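Local structure of type-iv like pilin ttha1222 (Thermus thermophilus, 5G2F) at residues T51-N56 and V61-L66. The protein is a type IV pilin-like protein of the competence system, present here as its soluble part, and probably takes part in DNA uptake during natural transformation. Sequence-based numbering, arbitrary orientation.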
loop_
_atom_site.group_PDB
_atom_site.type_symbol
_atom_site.label_atom_id
_atom_site.label_comp_id
_atom_site.label_asym_id
_atom_site.label_seq_id
_atom_site.Cartn_x
_atom_site.Cartn_y
_atom_site.Cartn_z
ATOM N N THR A 51 7.301 4.413 -5.168
ATOM C CA THR A 51 6.727 5.108 -4.022
ATOM C C THR A 51 5.835 6.241 -4.506
ATOM O O THR A 51 6.112 6.853 -5.559
ATOM C CB THR A 51 7.803 5.732 -3.092
ATOM O OG1 THR A 51 8.542 6.688 -3.825
ATOM C CG2 THR A 51 8.757 4.715 -2.601
ATOM N N ILE A 52 4.797 6.518 -3.734
ATOM C CA ILE A 52 3.894 7.618 -4.045
ATOM C C ILE A 52 3.979 8.586 -2.892
ATOM O O ILE A 52 3.822 8.177 -1.735
ATOM C CB ILE A 52 2.437 7.142 -4.211
ATOM C CG1 ILE A 52 2.360 6.050 -5.279
ATOM C CG2 ILE A 52 1.539 8.344 -4.526
ATOM C CD1 ILE A 52 1.060 5.219 -5.230
ATOM N N THR A 53 4.256 9.837 -3.199
ATOM C CA THR A 53 4.317 10.894 -2.227
ATOM C C THR A 53 3.155 11.856 -2.462
ATOM O O THR A 53 3.002 12.404 -3.573
ATOM C CB THR A 53 5.656 11.649 -2.354
ATOM O OG1 THR A 53 6.741 10.740 -2.116
ATOM C CG2 THR A 53 5.767 12.820 -1.344
ATOM N N TYR A 54 2.382 12.139 -1.408
ATOM C CA TYR A 54 1.309 13.131 -1.515
ATOM C C TYR A 54 1.770 14.480 -0.962
ATOM O O TYR A 54 2.174 14.572 0.201
ATOM C CB TYR A 54 0.041 12.613 -0.801
ATOM C CG TYR A 54 -0.414 11.275 -1.322
ATOM C CD1 TYR A 54 0.149 10.053 -0.853
ATOM C CD2 TYR A 54 -1.321 11.201 -2.351
ATOM C CE1 TYR A 54 -0.240 8.821 -1.373
ATOM C CE2 TYR A 54 -1.728 9.986 -2.868
ATOM C CZ TYR A 54 -1.199 8.794 -2.386
ATOM O OH TYR A 54 -1.584 7.593 -2.929
ATOM N N LEU A 55 1.762 15.515 -1.820
ATOM C CA LEU A 55 2.213 16.831 -1.466
ATOM C C LEU A 55 1.118 17.620 -0.799
ATOM O O LEU A 55 1.384 18.608 -0.123
ATOM C CB LEU A 55 2.690 17.599 -2.714
ATOM C CG LEU A 55 3.843 16.904 -3.453
ATOM C CD1 LEU A 55 4.098 17.637 -4.763
ATOM C CD2 LEU A 55 5.091 16.790 -2.611
ATOM N N ASN A 56 -0.110 17.188 -1.028
ATOM C CA ASN A 56 -1.306 17.758 -0.412
ATOM C C ASN A 56 -2.431 16.766 -0.757
ATOM O O ASN A 56 -2.147 15.677 -1.262
ATOM C CB ASN A 56 -1.527 19.181 -0.914
ATOM C CG ASN A 56 -1.564 19.270 -2.432
ATOM O OD1 ASN A 56 -2.465 18.760 -3.075
ATOM N ND2 ASN A 56 -0.559 19.953 -3.018
ATOM N N VAL A 61 3.380 12.558 -6.348
ATOM C CA VAL A 61 4.538 12.282 -7.132
ATOM C C VAL A 61 4.819 10.799 -7.023
ATOM O O VAL A 61 4.878 10.260 -5.902
ATOM C CB VAL A 61 5.775 13.052 -6.613
ATOM C CG1 VAL A 61 6.964 12.827 -7.531
ATOM C CG2 VAL A 61 5.482 14.539 -6.558
ATOM N N ILE A 62 4.961 10.153 -8.168
ATOM C CA ILE A 62 5.356 8.747 -8.199
ATOM C C ILE A 62 6.822 8.670 -8.573
ATOM O O ILE A 62 7.235 9.262 -9.581
ATOM C CB ILE A 62 4.549 7.960 -9.269
ATOM C CG1 ILE A 62 3.045 8.083 -8.996
ATOM C CG2 ILE A 62 4.990 6.518 -9.315
ATOM C CD1 ILE A 62 2.178 7.756 -10.198
ATOM N N GLU A 63 7.592 7.914 -7.809
ATOM C CA GLU A 63 9.005 7.673 -8.104
ATOM C C GLU A 63 9.232 6.210 -8.263
ATOM O O GLU A 63 8.857 5.432 -7.368
ATOM C CB GLU A 63 9.875 8.122 -6.945
ATOM C CG GLU A 63 9.939 9.612 -6.724
ATOM C CD GLU A 63 10.642 9.912 -5.420
ATOM O OE1 GLU A 63 11.902 9.983 -5.419
ATOM O OE2 GLU A 63 9.943 10.013 -4.378
ATOM N N ALA A 64 9.756 5.821 -9.402
ATOM C CA ALA A 64 10.040 4.419 -9.637
ATOM C C ALA A 64 11.502 4.240 -10.029
ATOM O O ALA A 64 12.025 5.022 -10.817
ATOM C CB ALA A 64 9.121 3.882 -10.708
ATOM N N SER A 65 12.146 3.224 -9.455
ATOM C CA SER A 65 13.496 2.862 -9.812
ATOM C C SER A 65 13.435 1.715 -10.743
ATOM O O SER A 65 12.657 0.771 -10.502
ATOM C CB SER A 65 14.309 2.453 -8.597
ATOM O OG SER A 65 14.289 3.481 -7.646
ATOM N N LEU A 66 14.254 1.790 -11.797
ATOM C CA LEU A 66 14.286 0.775 -12.816
ATOM C C LEU A 66 15.663 0.132 -12.858
ATOM O O LEU A 66 16.699 0.797 -12.728
ATOM C CB LEU A 66 14.000 1.374 -14.192
ATOM C CG LEU A 66 12.789 2.291 -14.317
ATOM C CD1 LEU A 66 12.631 2.778 -15.748
ATOM C CD2 LEU A 66 11.536 1.560 -13.844
HETATM O O HOH W 1 7.337 9.309 -4.493
#
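In Thr51, OG1 sits between the backbone N and the carbonyl carbon (chi1 61°), and across from it Glu63 has CG anti to its own carbonyl carbon, beside the backbone N (chi1 -69°). Thr53 OG1 is likewise anti to the carbonyl carbon, beside the backbone N (chi1 -61°). These settings bring both hydroxyls and the Glu63 carboxylate to one water on the face of a beta hairpin. The hairpin joins strands 47-54 and 60-66 of the antiparallel sheet that packs on helix 3-19 in this pilin domain. Thr51 with Glu63 and Thr53 with Val61 form hydrogen-bonded pairs. Thr51 N gives a bond of 2.9 Å to Glu63 O, and Thr53 N one of 2.8 Å to Val61 O; both are returned by the facing N-H. Between them Ile52 and Ile62 make a non-hydrogen-bonded pair on the opposite face. Ile52 CG1 meets Ile62 CG1 at 4.3 Å, Ile62 resting on Val14 of helix 3-19 and Ile52 on Phe40. Beyond the strand end, Leu55 CD1 comes back to meet Val61 CG2 at 3.8 Å. The carboxylate of Glu63 is shared, with OE1 in a salt bridge to Lys73 and OE2 turned to the water. The water links the two strands, lying 3.0 Å from Thr51 OG1 and from Val61 O, 2.8 Å from Thr53 OG1 and 2.7 Å from Glu63 OE2.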